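Local coordinates for protein cellulose hydrolase (Bacillus licheniformis, PDB 4YZT) that hydrolyses internal beta-1,4-glucosidic bonds of cellulose as a tri-modular endoglucanase of glycoside hydrolase family 5, here holding cellotetraose, at residues Leu28-Pro33 with Glu108-Leu113; Ser70-Val75 with Ile269-Thr274; Leu285-Phe290 with Pro301-Asn306. All coordinates share one frame; numbering follows the deposited sequence.

All three contacts belong to one eight-stranded parallel barrel and run from its floor to its sugar-binding mouth. Interaction 1 lies at the strand starts, the side chain of V112 being about 11 Å from a bound BGC (beta-D-glucopyranose). Its centre is about 11 Å from that of interaction 2, which it joins where M31 O meets S70 OG at 2.7 Å. Interactions 2 and 3, centres about 10 Å apart, occupy the adjacent strands 267-272 and 299-303, paired through the backbone bond between Y272 O and W304 N (2.8 Å). Both reach the chain B glucose: E271 binds its O2, and W304 meets its C3-O4 edge with a ring face. Interactions 1 and 3 have centres about 15 Å apart.

Interaction 1 (Leu28-Pro33 with Glu108-Leu113); sequences LENMSP and EFYVVL
With CG set beside the backbone N in both N30 (chi1 -69°) and Y110 (chi1 -78°), the asparagine side chain is laid over the phenol ring. N30 CB sits above one ring face as a CH-pi contact, 3.9 Å from the centroid, and the amide beyond it is almost parallel to the ring. N30 ND2 comes within 3.3 Å of Y110 OH, but the angle is too poor for a hydrogen bond, and the pair rests on packing. M31 enters at the other end of the tyrosine: its CG lies 3.8 Å from Y110 CB, and a bend at chi3 (65°) turns the methyl onward to V112, M31 CE to V112 CG2 being 4.0 Å. N30 and M31 close the last turn of helix 24-31, which sits across the N-terminal ends of the strands in the (beta/alpha)8 barrel, consistent with closing its floor. Y110 opens the third strand and V112 lies two residues further on. M31 also packs on L156 of the fourth strand, while Y110 touches S70 of the second strand and R154, just before the fourth. Just past the helix, S32 OG is hydrogen-bonded to G331 O, and a cis peptide precedes P33, just before the first strand.

Interaction 2 (Ser70-Val75 with Ile269-Thr274); sequences SVRIPV and IGEYGT. With BGC (beta-D-glucopyranose), chain B.
R72 NH1 and E271 OE2, 3.0 Å apart, form a salt bridge across the interior of the (beta/alpha)8 barrel, between its second strand, 70-73, and its seventh, 267-272. The N-H points well at the oxygen (154°) and meets it on the anti side, a little out of the carboxylate plane. The guanidinium and carboxylate planes are turned 57° from each other. The same OE2 accepts a second bond, from O2 of the chain B glucose at 2.7 Å, so one carboxylate oxygen joins the arginine to the sugar. E271 is thus a ligand-pocket residue at the mouth of the barrel, at the place where family 5 glycosidases carry one of their two characteristic carboxylates. Its other oxygen, OE1, is hydrogen-bonded to Y225 OH, which limits rotation of the group about its last torsion. The glucose is held further by N161 ND2 and H116 NE2.

R72 reaches this point as a chain that is nearly straight as far as NE. CG is trans to the backbone N (chi1 176°), and the extension from CG to NE carries the guanidinium into the barrel, where G270 C lies over one of its faces, toward the rim. NH1 also passes 3.3 Å from E271 CG, so the arginine lies against the stem of the glutamate as well as its end. The guanidinium is fixed from several directions: NE pairs with E158 OE1 and NH2 bonds to N161 OD1, which sets its rotation and holds NH1 toward E271. N36 ties the two strands together again, OD1 taking a bond from R72 NH1 and ND2 giving one to G270 O, the carbonyl oxygen that lies 3.7 Å from R72 CD.

Interaction 3 (Leu285-Phe290 with Pro301-Asn306); sequences LYHDTF and PMWWDN. With BGC (beta-D-glucopyranose), chain C; BGC (beta-D-glucopyranose), chain B.
W303 NE1 donates to H287 NE2, the polar link between helix and strand. It is a weak bond, 3.1 Å long and bent to 134°; the indole nitrogen lies at the histidine's edge, near its plane. On the far side of the imidazole, ND1 is hydrogen-bonded to K283 O, which is consistent with the proton sitting there and NE2 acting as acceptor. The two rings approach obliquely, with planes at 73° and centroids 5.0 Å apart from H287 to the five-membered ring of W303. Within the helix, T289 OG1 adds a short bond to L285 O (2.6 Å), which T289 N also reaches from the opposite face of the carbonyl.

Sugar contacts come from the residues just past the strand. W304 NE1 gives a straighter bond to O2 of the chain C glucose at 3.0 Å, and N306 ND2 binds O3 of that glucose at 3.1 Å, with a weak second bond to its O2. The trans setting of CG to the backbone N (chi1 -179°) brings the W304 ring up to the O3-O4 edge of the chain B glucose, whose C3 lies 3.9 Å above one face, toward the rim; N306 N backs the other. W304 CZ2 comes 3.2 Å from the linking oxygen O4 of that glucose. With an alanine here, O2 of the chain C glucose would probably lose its straighter donor, and the O3-O4 edge of the chain B glucose the indole it rests on.

The contact belongs to the last beta-alpha-beta unit of the barrel, strand 267-272, helix 280-296 and strand 299-303. H287 lies between helix and sheet, touching Y272 and T274, while V323 of helix 321-330 packs on both H287 and W303.

Interaction 1 (Leu28-Pro33 with Glu108-Leu113)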
loop_
_atom_site.group_PDB
_atom_site.type_symbol
_atom_site.label_atom_id
_atom_site.label_comp_id
_atom_site.label_asym_id
_atom_site.label_seq_id
_atom_site.Cartn_x
_atom_site.Cartn_y
_atom_site.Cartn_z
ATOM N N LEU A 28 -1.910 -20.858 -0.468
ATOM C CA LEU A 28 -0.706 -20.058 -0.665
ATOM C C LEU A 28 -0.134 -20.347 -2.047
ATOM O O LEU A 28 0.148 -19.424 -2.810
ATOM C CB LEU A 28 0.346 -20.351 0.420
ATOM C CG LEU A 28 1.615 -19.497 0.354
ATOM C CD1 LEU A 28 1.350 -18.077 0.869
ATOM C CD2 LEU A 28 2.790 -20.134 1.101
ATOM N N GLU A 29 0.008 -21.629 -2.379
ATOM C CA GLU A 29 0.570 -22.039 -3.671
ATOM C C GLU A 29 -0.253 -21.496 -4.842
ATOM O O GLU A 29 0.297 -21.069 -5.864
ATOM C CB GLU A 29 0.663 -23.568 -3.754
ATOM C CG GLU A 29 1.020 -24.094 -5.144
ATOM C CD GLU A 29 2.420 -23.726 -5.592
ATOM O OE1 GLU A 29 3.266 -23.382 -4.734
ATOM O OE2 GLU A 29 2.677 -23.777 -6.816
ATOM N N ASN A 30 -1.573 -21.485 -4.688
ATOM C CA ASN A 30 -2.439 -21.056 -5.777
ATOM C C ASN A 30 -2.634 -19.546 -5.894
ATOM O O ASN A 30 -2.841 -19.054 -7.009
ATOM C CB ASN A 30 -3.816 -21.707 -5.651
ATOM C CG ASN A 30 -3.782 -23.199 -5.909
ATOM O OD1 ASN A 30 -2.877 -23.713 -6.575
ATOM N ND2 ASN A 30 -4.783 -23.904 -5.390
ATOM N N MET A 31 -2.575 -18.813 -4.773
ATOM C CA MET A 31 -2.958 -17.385 -4.775
ATOM C C MET A 31 -1.825 -16.349 -4.555
ATOM O O MET A 31 -1.961 -15.186 -4.946
ATOM C CB MET A 31 -4.045 -17.130 -3.717
ATOM C CG MET A 31 -5.381 -17.886 -3.953
ATOM S SD MET A 31 -6.702 -17.293 -2.847
ATOM C CE MET A 31 -6.934 -15.599 -3.395
ATOM N N SER A 32 -0.722 -16.738 -3.933
ATOM C CA SER A 32 0.305 -15.745 -3.579
ATOM C C SER A 32 1.238 -15.472 -4.755
ATOM O O SER A 32 1.711 -16.423 -5.376
ATOM C CB SER A 32 1.118 -16.229 -2.368
ATOM O OG SER A 32 2.134 -15.304 -2.028
ATOM N N PRO A 33 1.516 -14.191 -5.068
ATOM C CA PRO A 33 1.014 -12.936 -4.485
ATOM C C PRO A 33 -0.244 -12.393 -5.153
ATOM O O PRO A 33 -0.489 -12.645 -6.332
ATOM C CB PRO A 33 2.175 -11.968 -4.719
ATOM C CG PRO A 33 2.731 -12.392 -6.034
ATOM C CD PRO A 33 2.536 -13.921 -6.099
ATOM N N GLU A 108 -7.130 -16.732 -15.661
ATOM C CA GLU A 108 -6.775 -17.801 -14.731
ATOM C C GLU A 108 -6.387 -17.322 -13.337
ATOM O O GLU A 108 -5.860 -18.103 -12.544
ATOM C CB GLU A 108 -5.643 -18.655 -15.308
ATOM C CG GLU A 108 -5.965 -19.222 -16.659
ATOM C CD GLU A 108 -6.507 -20.626 -16.551
ATOM O OE1 GLU A 108 -7.492 -20.830 -15.815
ATOM O OE2 GLU A 108 -5.917 -21.524 -17.195
ATOM N N PHE A 109 -6.645 -16.051 -13.028
ATOM C CA PHE A 109 -6.493 -15.565 -11.652
ATOM C C PHE A 109 -7.405 -16.301 -10.672
ATOM O O PHE A 109 -8.525 -16.717 -11.018
ATOM C CB PHE A 109 -6.823 -14.066 -11.551
ATOM C CG PHE A 109 -5.824 -13.157 -12.215
ATOM C CD1 PHE A 109 -4.501 -13.112 -11.784
ATOM C CD2 PHE A 109 -6.217 -12.299 -13.229
ATOM C CE1 PHE A 109 -3.583 -12.249 -12.385
ATOM C CE2 PHE A 109 -5.306 -11.439 -13.830
ATOM C CZ PHE A 109 -3.985 -11.416 -13.413
ATOM N N TYR A 110 -6.953 -16.432 -9.433
ATOM C CA TYR A 110 -7.905 -16.649 -8.356
ATOM C C TYR A 110 -8.441 -15.263 -8.030
ATOM O O TYR A 110 -7.685 -14.296 -8.021
ATOM C CB TYR A 110 -7.259 -17.316 -7.150
ATOM C CG TYR A 110 -7.072 -18.798 -7.350
ATOM C CD1 TYR A 110 -6.063 -19.276 -8.176
ATOM C CD2 TYR A 110 -7.910 -19.717 -6.733
ATOM C CE1 TYR A 110 -5.878 -20.624 -8.375
ATOM C CE2 TYR A 110 -7.733 -21.080 -6.931
ATOM C CZ TYR A 110 -6.716 -21.518 -7.753
ATOM O OH TYR A 110 -6.531 -22.861 -7.962
ATOM N N VAL A 111 -9.743 -15.157 -7.806
ATOM C CA VAL A 111 -10.384 -13.851 -7.752
ATOM C C VAL A 111 -11.216 -13.712 -6.477
ATOM O O VAL A 111 -11.989 -14.611 -6.160
ATOM C CB VAL A 111 -11.292 -13.623 -8.990
ATOM C CG1 VAL A 111 -11.960 -12.246 -8.925
ATOM C CG2 VAL A 111 -10.497 -13.788 -10.301
ATOM N N VAL A 112 -11.034 -12.600 -5.747
ATOM C CA VAL A 112 -11.829 -12.311 -4.557
ATOM C C VAL A 112 -12.864 -11.229 -4.868
ATOM O O VAL A 112 -12.507 -10.100 -5.218
ATOM C CB VAL A 112 -10.945 -11.859 -3.386
ATOM C CG1 VAL A 112 -11.795 -11.434 -2.163
ATOM C CG2 VAL A 112 -9.974 -12.978 -3.018
ATOM N N LEU A 113 -14.142 -11.578 -4.742
ATOM C CA LEU A 113 -15.214 -10.610 -4.958
ATOM C C LEU A 113 -15.848 -10.283 -3.611
ATOM O O LEU A 113 -16.147 -11.207 -2.844
ATOM C CB LEU A 113 -16.254 -11.160 -5.937
ATOM C CG LEU A 113 -17.518 -10.330 -6.223
ATOM C CD1 LEU A 113 -17.202 -9.055 -6.997
ATOM C CD2 LEU A 113 -18.560 -11.170 -6.965
#

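Interaction 2 (Ser70-Val75 with Ile269-Thr274)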
loop_
_atom_site.group_PDB
_atom_site.type_symbol
_atom_site.label_atom_id
_atom_site.label_comp_id
_atom_site.label_asym_id
_atom_site.label_seq_id
_atom_site.Cartn_x
_atom_site.Cartn_y
_atom_site.Cartn_z
ATOM N N SER A 70 -3.314 -13.877 -8.024
ATOM C CA SER A 70 -4.694 -13.599 -7.636
ATOM C C SER A 70 -4.990 -12.101 -7.646
ATOM O O SER A 70 -4.078 -11.283 -7.548
ATOM C CB SER A 70 -4.998 -14.189 -6.250
ATOM O OG SER A 70 -4.170 -13.616 -5.251
ATOM N N VAL A 71 -6.264 -11.756 -7.814
ATOM C CA VAL A 71 -6.700 -10.376 -7.730
ATOM C C VAL A 71 -7.908 -10.270 -6.806
ATOM O O VAL A 71 -8.753 -11.164 -6.753
ATOM C CB VAL A 71 -7.047 -9.769 -9.124
ATOM C CG1 VAL A 71 -5.852 -9.890 -10.073
ATOM C CG2 VAL A 71 -8.281 -10.425 -9.730
ATOM N N ARG A 72 -7.956 -9.177 -6.062
ATOM C CA ARG A 72 -9.120 -8.833 -5.260
ATOM C C ARG A 72 -9.860 -7.691 -5.929
ATOM O O ARG A 72 -9.256 -6.687 -6.286
ATOM C CB ARG A 72 -8.707 -8.446 -3.838
ATOM C CG ARG A 72 -9.835 -7.976 -2.921
ATOM C CD ARG A 72 -9.323 -8.090 -1.497
ATOM N NE ARG A 72 -10.247 -7.757 -0.406
ATOM C CZ ARG A 72 -10.315 -6.580 0.219
ATOM N NH1 ARG A 72 -9.577 -5.545 -0.189
ATOM N NH2 ARG A 72 -11.154 -6.423 1.247
ATOM N N ILE A 73 -11.163 -7.864 -6.114
ATOM C CA ILE A 73 -11.986 -6.858 -6.780
ATOM C C ILE A 73 -12.988 -6.300 -5.782
ATOM O O ILE A 73 -14.081 -6.850 -5.607
ATOM C CB ILE A 73 -12.728 -7.437 -8.021
ATOM C CG1 ILE A 73 -11.733 -8.068 -9.003
ATOM C CG2 ILE A 73 -13.548 -6.362 -8.732
ATOM C CD1 ILE A 73 -12.387 -8.898 -10.099
ATOM N N PRO A 74 -12.602 -5.222 -5.089
ATOM C CA PRO A 74 -13.550 -4.612 -4.153
ATOM C C PRO A 74 -14.707 -3.981 -4.899
ATOM O O PRO A 74 -14.499 -3.334 -5.928
ATOM C CB PRO A 74 -12.702 -3.562 -3.409
ATOM C CG PRO A 74 -11.521 -3.329 -4.232
ATOM C CD PRO A 74 -11.262 -4.603 -5.012
ATOM N N VAL A 75 -15.921 -4.177 -4.388
ATOM C CA VAL A 75 -17.118 -3.609 -5.011
ATOM C C VAL A 75 -18.006 -2.954 -3.957
ATOM O O VAL A 75 -18.367 -3.575 -2.947
ATOM C CB VAL A 75 -17.935 -4.668 -5.762
ATOM C CG1 VAL A 75 -19.212 -4.048 -6.324
ATOM C CG2 VAL A 75 -17.101 -5.310 -6.870
ATOM N N ILE A 269 -4.400 -12.295 3.725
ATOM C CA ILE A 269 -4.167 -10.914 4.123
ATOM C C ILE A 269 -4.737 -10.064 2.992
ATOM O O ILE A 269 -4.095 -9.900 1.951
ATOM C CB ILE A 269 -2.674 -10.639 4.347
ATOM C CG1 ILE A 269 -2.107 -11.580 5.415
ATOM C CG2 ILE A 269 -2.439 -9.211 4.761
ATOM C CD1 ILE A 269 -0.619 -11.830 5.274
ATOM N N GLY A 270 -5.970 -9.597 3.163
ATOM C CA GLY A 270 -6.691 -8.985 2.051
ATOM C C GLY A 270 -6.103 -7.673 1.568
ATOM O O GLY A 270 -6.289 -7.293 0.402
ATOM N N GLU A 271 -5.413 -6.968 2.468
ATOM C CA GLU A 271 -4.717 -5.729 2.114
ATOM C C GLU A 271 -3.454 -5.545 2.943
ATOM O O GLU A 271 -3.470 -5.753 4.164
ATOM C CB GLU A 271 -5.616 -4.489 2.323
ATOM C CG GLU A 271 -6.931 -4.468 1.529
ATOM C CD GLU A 271 -7.746 -3.220 1.788
ATOM O OE1 GLU A 271 -7.147 -2.206 2.236
ATOM O OE2 GLU A 271 -8.981 -3.233 1.545
ATOM N N TYR A 272 -2.382 -5.120 2.281
ATOM C CA TYR A 272 -1.157 -4.648 2.918
ATOM C C TYR A 272 -0.468 -3.706 1.936
ATOM O O TYR A 272 -0.782 -3.703 0.733
ATOM C CB TYR A 272 -0.205 -5.802 3.291
ATOM C CG TYR A 272 0.536 -6.318 2.087
ATOM C CD1 TYR A 272 1.805 -5.831 1.756
ATOM C CD2 TYR A 272 -0.050 -7.253 1.244
ATOM C CE1 TYR A 272 2.472 -6.276 0.616
ATOM C CE2 TYR A 272 0.612 -7.716 0.109
ATOM C CZ TYR A 272 1.864 -7.211 -0.205
ATOM O OH TYR A 272 2.502 -7.660 -1.337
ATOM N N GLY A 273 0.492 -2.933 2.437
ATOM C CA GLY A 273 1.328 -2.135 1.562
ATOM C C GLY A 273 1.538 -0.731 2.084
ATOM O O GLY A 273 0.908 -0.313 3.055
ATOM N N THR A 274 2.430 0.016 1.439
ATOM C CA THR A 274 2.644 1.390 1.868
ATOM C C THR A 274 1.589 2.274 1.227
ATOM O O THR A 274 0.975 1.907 0.218
ATOM C CB THR A 274 4.076 1.902 1.537
ATOM O OG1 THR A 274 4.397 1.642 0.163
ATOM C CG2 THR A 274 5.088 1.195 2.424
HETATM C C2 BGC B . -9.794 -0.123 3.111
HETATM C C3 BGC B . -9.343 0.517 1.845
HETATM C C4 BGC B . -8.559 1.728 2.099
HETATM C C5 BGC B . -7.364 1.365 2.981
HETATM C C6 BGC B . -6.392 2.477 3.265
HETATM C C1 BGC B . -8.525 -0.356 3.885
HETATM O O1 BGC B . -8.596 -1.272 4.935
HETATM O O2 BGC B . -10.406 -1.430 2.875
HETATM O O3 BGC B . -10.479 0.788 0.909
HETATM O O4 BGC B . -8.134 2.289 0.805
HETATM O O5 BGC B . -7.900 0.892 4.257
HETATM O O6 BGC B . -7.067 3.437 4.062
#

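Interaction 3 (Leu285-Phe290 with Pro301-Asn306)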
loop_
_atom_site.group_PDB
_atom_site.type_symbol
_atom_site.label_atom_id
_atom_site.label_comp_id
_atom_site.label_asym_id
_atom_site.label_seq_id
_atom_site.Cartn_x
_atom_site.Cartn_y
_atom_site.Cartn_z
ATOM N N LEU A 285 12.633 -2.822 1.759
ATOM C CA LEU A 285 12.810 -3.666 2.944
ATOM C C LEU A 285 11.475 -4.053 3.611
ATOM O O LEU A 285 11.296 -5.188 4.050
ATOM C CB LEU A 285 13.711 -2.956 3.957
ATOM C CG LEU A 285 14.089 -3.754 5.211
ATOM C CD1 LEU A 285 14.885 -5.009 4.814
ATOM C CD2 LEU A 285 14.894 -2.897 6.161
ATOM N N TYR A 286 10.562 -3.099 3.717
ATOM C CA TYR A 286 9.251 -3.355 4.307
ATOM C C TYR A 286 8.489 -4.412 3.503
ATOM O O TYR A 286 7.964 -5.389 4.059
ATOM C CB TYR A 286 8.443 -2.054 4.393
ATOM C CG TYR A 286 7.102 -2.217 5.076
ATOM C CD1 TYR A 286 5.968 -2.564 4.352
ATOM C CD2 TYR A 286 6.970 -2.046 6.454
ATOM C CE1 TYR A 286 4.742 -2.729 4.976
ATOM C CE2 TYR A 286 5.749 -2.199 7.070
ATOM C CZ TYR A 286 4.648 -2.549 6.334
ATOM O OH TYR A 286 3.426 -2.711 6.953
ATOM N N HIS A 287 8.438 -4.237 2.188
ATOM C CA HIS A 287 7.671 -5.172 1.374
ATOM C C HIS A 287 8.306 -6.566 1.371
ATOM O O HIS A 287 7.605 -7.567 1.540
ATOM C CB HIS A 287 7.510 -4.637 -0.046
ATOM C CG HIS A 287 6.456 -3.578 -0.168
ATOM N ND1 HIS A 287 6.681 -2.260 0.165
ATOM C CD2 HIS A 287 5.163 -3.647 -0.574
ATOM C CE1 HIS A 287 5.579 -1.559 -0.037
ATOM N NE2 HIS A 287 4.640 -2.377 -0.484
ATOM N N ASP A 288 9.623 -6.647 1.209
ATOM C CA ASP A 288 10.280 -7.949 1.217
ATOM C C ASP A 288 10.091 -8.659 2.551
ATOM O O ASP A 288 9.818 -9.856 2.594
ATOM C CB ASP A 288 11.778 -7.826 0.926
ATOM C CG ASP A 288 12.477 -9.171 0.971
ATOM O OD1 ASP A 288 12.316 -9.968 0.017
ATOM O OD2 ASP A 288 13.173 -9.446 1.971
ATOM N N THR A 289 10.225 -7.907 3.639
ATOM C CA THR A 289 10.129 -8.493 4.968
ATOM C C THR A 289 8.716 -8.984 5.229
ATOM O O THR A 289 8.527 -10.127 5.659
ATOM C CB THR A 289 10.532 -7.489 6.068
ATOM O OG1 THR A 289 11.873 -7.039 5.829
ATOM C CG2 THR A 289 10.459 -8.132 7.446
ATOM N N PHE A 290 7.722 -8.134 4.966
ATOM C CA PHE A 290 6.349 -8.547 5.222
ATOM C C PHE A 290 5.901 -9.698 4.327
ATOM O O PHE A 290 5.277 -10.646 4.805
ATOM C CB PHE A 290 5.357 -7.396 5.062
ATOM C CG PHE A 290 3.961 -7.800 5.413
ATOM C CD1 PHE A 290 3.606 -7.989 6.741
ATOM C CD2 PHE A 290 3.017 -8.046 4.422
ATOM C CE1 PHE A 290 2.333 -8.403 7.082
ATOM C CE2 PHE A 290 1.735 -8.453 4.754
ATOM C CZ PHE A 290 1.394 -8.632 6.080
ATOM N N PRO A 301 -0.707 -12.979 0.732
ATOM C CA PRO A 301 -0.647 -11.517 0.807
ATOM C C PRO A 301 -1.232 -10.850 -0.435
ATOM O O PRO A 301 -0.767 -11.103 -1.559
ATOM C CB PRO A 301 0.858 -11.239 0.932
ATOM C CG PRO A 301 1.515 -12.388 0.201
ATOM C CD PRO A 301 0.557 -13.572 0.256
ATOM N N MET A 302 -2.239 -10.004 -0.235
ATOM C CA MET A 302 -2.828 -9.273 -1.359
ATOM C C MET A 302 -2.525 -7.774 -1.235
ATOM O O MET A 302 -2.917 -7.125 -0.267
ATOM C CB MET A 302 -4.341 -9.538 -1.432
ATOM C CG MET A 302 -4.681 -11.046 -1.451
ATOM S SD MET A 302 -6.335 -11.475 -2.044
ATOM C CE MET A 302 -6.128 -11.236 -3.811
ATOM N N TRP A 303 -1.825 -7.238 -2.237
ATOM C CA TRP A 303 -1.248 -5.877 -2.190
ATOM C C TRP A 303 -2.300 -4.800 -2.444
ATOM O O TRP A 303 -3.040 -4.884 -3.434
ATOM C CB TRP A 303 -0.139 -5.791 -3.252
ATOM C CG TRP A 303 0.941 -4.759 -3.109
ATOM C CD1 TRP A 303 1.223 -3.970 -2.027
ATOM C CD2 TRP A 303 1.917 -4.434 -4.109
ATOM N NE1 TRP A 303 2.318 -3.161 -2.308
ATOM C CE2 TRP A 303 2.761 -3.440 -3.574
ATOM C CE3 TRP A 303 2.155 -4.891 -5.406
ATOM C CZ2 TRP A 303 3.822 -2.889 -4.299
ATOM C CZ3 TRP A 303 3.213 -4.346 -6.123
ATOM C CH2 TRP A 303 4.021 -3.348 -5.570
ATOM N N TRP A 304 -2.377 -3.800 -1.573
ATOM C CA TRP A 304 -3.320 -2.698 -1.814
ATOM C C TRP A 304 -2.735 -1.685 -2.772
ATOM O O TRP A 304 -1.691 -1.073 -2.512
ATOM C CB TRP A 304 -3.740 -1.995 -0.516
ATOM C CG TRP A 304 -4.732 -0.878 -0.791
ATOM C CD1 TRP A 304 -4.513 0.468 -0.706
ATOM C CD2 TRP A 304 -6.097 -1.036 -1.225
ATOM N NE1 TRP A 304 -5.657 1.160 -1.070
ATOM C CE2 TRP A 304 -6.642 0.258 -1.385
ATOM C CE3 TRP A 304 -6.908 -2.147 -1.490
ATOM C CZ2 TRP A 304 -7.963 0.471 -1.790
ATOM C CZ3 TRP A 304 -8.216 -1.935 -1.893
ATOM C CH2 TRP A 304 -8.731 -0.635 -2.042
ATOM N N ASP A 305 -3.437 -1.506 -3.884
ATOM C CA ASP A 305 -3.042 -0.552 -4.904
ATOM C C ASP A 305 -4.268 0.294 -5.261
ATOM O O ASP A 305 -5.208 -0.195 -5.901
ATOM C CB ASP A 305 -2.483 -1.300 -6.117
ATOM C CG ASP A 305 -1.908 -0.374 -7.173
ATOM O OD1 ASP A 305 -2.080 0.859 -7.055
ATOM O OD2 ASP A 305 -1.277 -0.882 -8.128
ATOM N N ASN A 306 -4.284 1.551 -4.831
ATOM C CA ASN A 306 -5.436 2.393 -5.133
ATOM C C ASN A 306 -5.368 3.069 -6.509
ATOM O O ASN A 306 -6.231 3.874 -6.847
ATOM C CB ASN A 306 -5.638 3.457 -4.043
ATOM C CG ASN A 306 -4.532 4.515 -4.012
ATOM O OD1 ASN A 306 -3.603 4.510 -4.825
ATOM N ND2 ASN A 306 -4.649 5.447 -3.066
HETATM C C2 BGC C . -7.719 4.262 -0.474
HETATM C C3 BGC C . -7.993 5.729 -0.574
HETATM C C4 BGC C . -9.467 5.989 -0.538
HETATM C C5 BGC C . -10.090 5.385 0.707
HETATM C C6 BGC C . -11.579 5.609 0.694
HETATM C C1 BGC C . -8.356 3.684 0.765
HETATM O O2 BGC C . -6.301 3.987 -0.456
HETATM O O3 BGC C . -7.376 6.244 -1.794
HETATM O O4 BGC C . -9.798 7.433 -0.531
HETATM O O5 BGC C . -9.817 3.936 0.808
HETATM O O6 BGC C . -12.144 5.232 1.948
HETATM C C2 BGC B . -9.794 -0.123 3.111
HETATM C C3 BGC B . -9.343 0.517 1.845
HETATM C C4 BGC B . -8.559 1.728 2.099
HETATM C C5 BGC B . -7.364 1.365 2.981
HETATM C C6 BGC B . -6.392 2.477 3.265
HETATM C C1 BGC B . -8.525 -0.356 3.885
HETATM O O1 BGC B . -8.596 -1.272 4.935
HETATM O O2 BGC B . -10.406 -1.430 2.875
HETATM O O3 BGC B . -10.479 0.788 0.909
HETATM O O4 BGC B . -8.134 2.289 0.805
HETATM O O5 BGC B . -7.900 0.892 4.257
HETATM O O6 BGC B . -7.067 3.437 4.062
#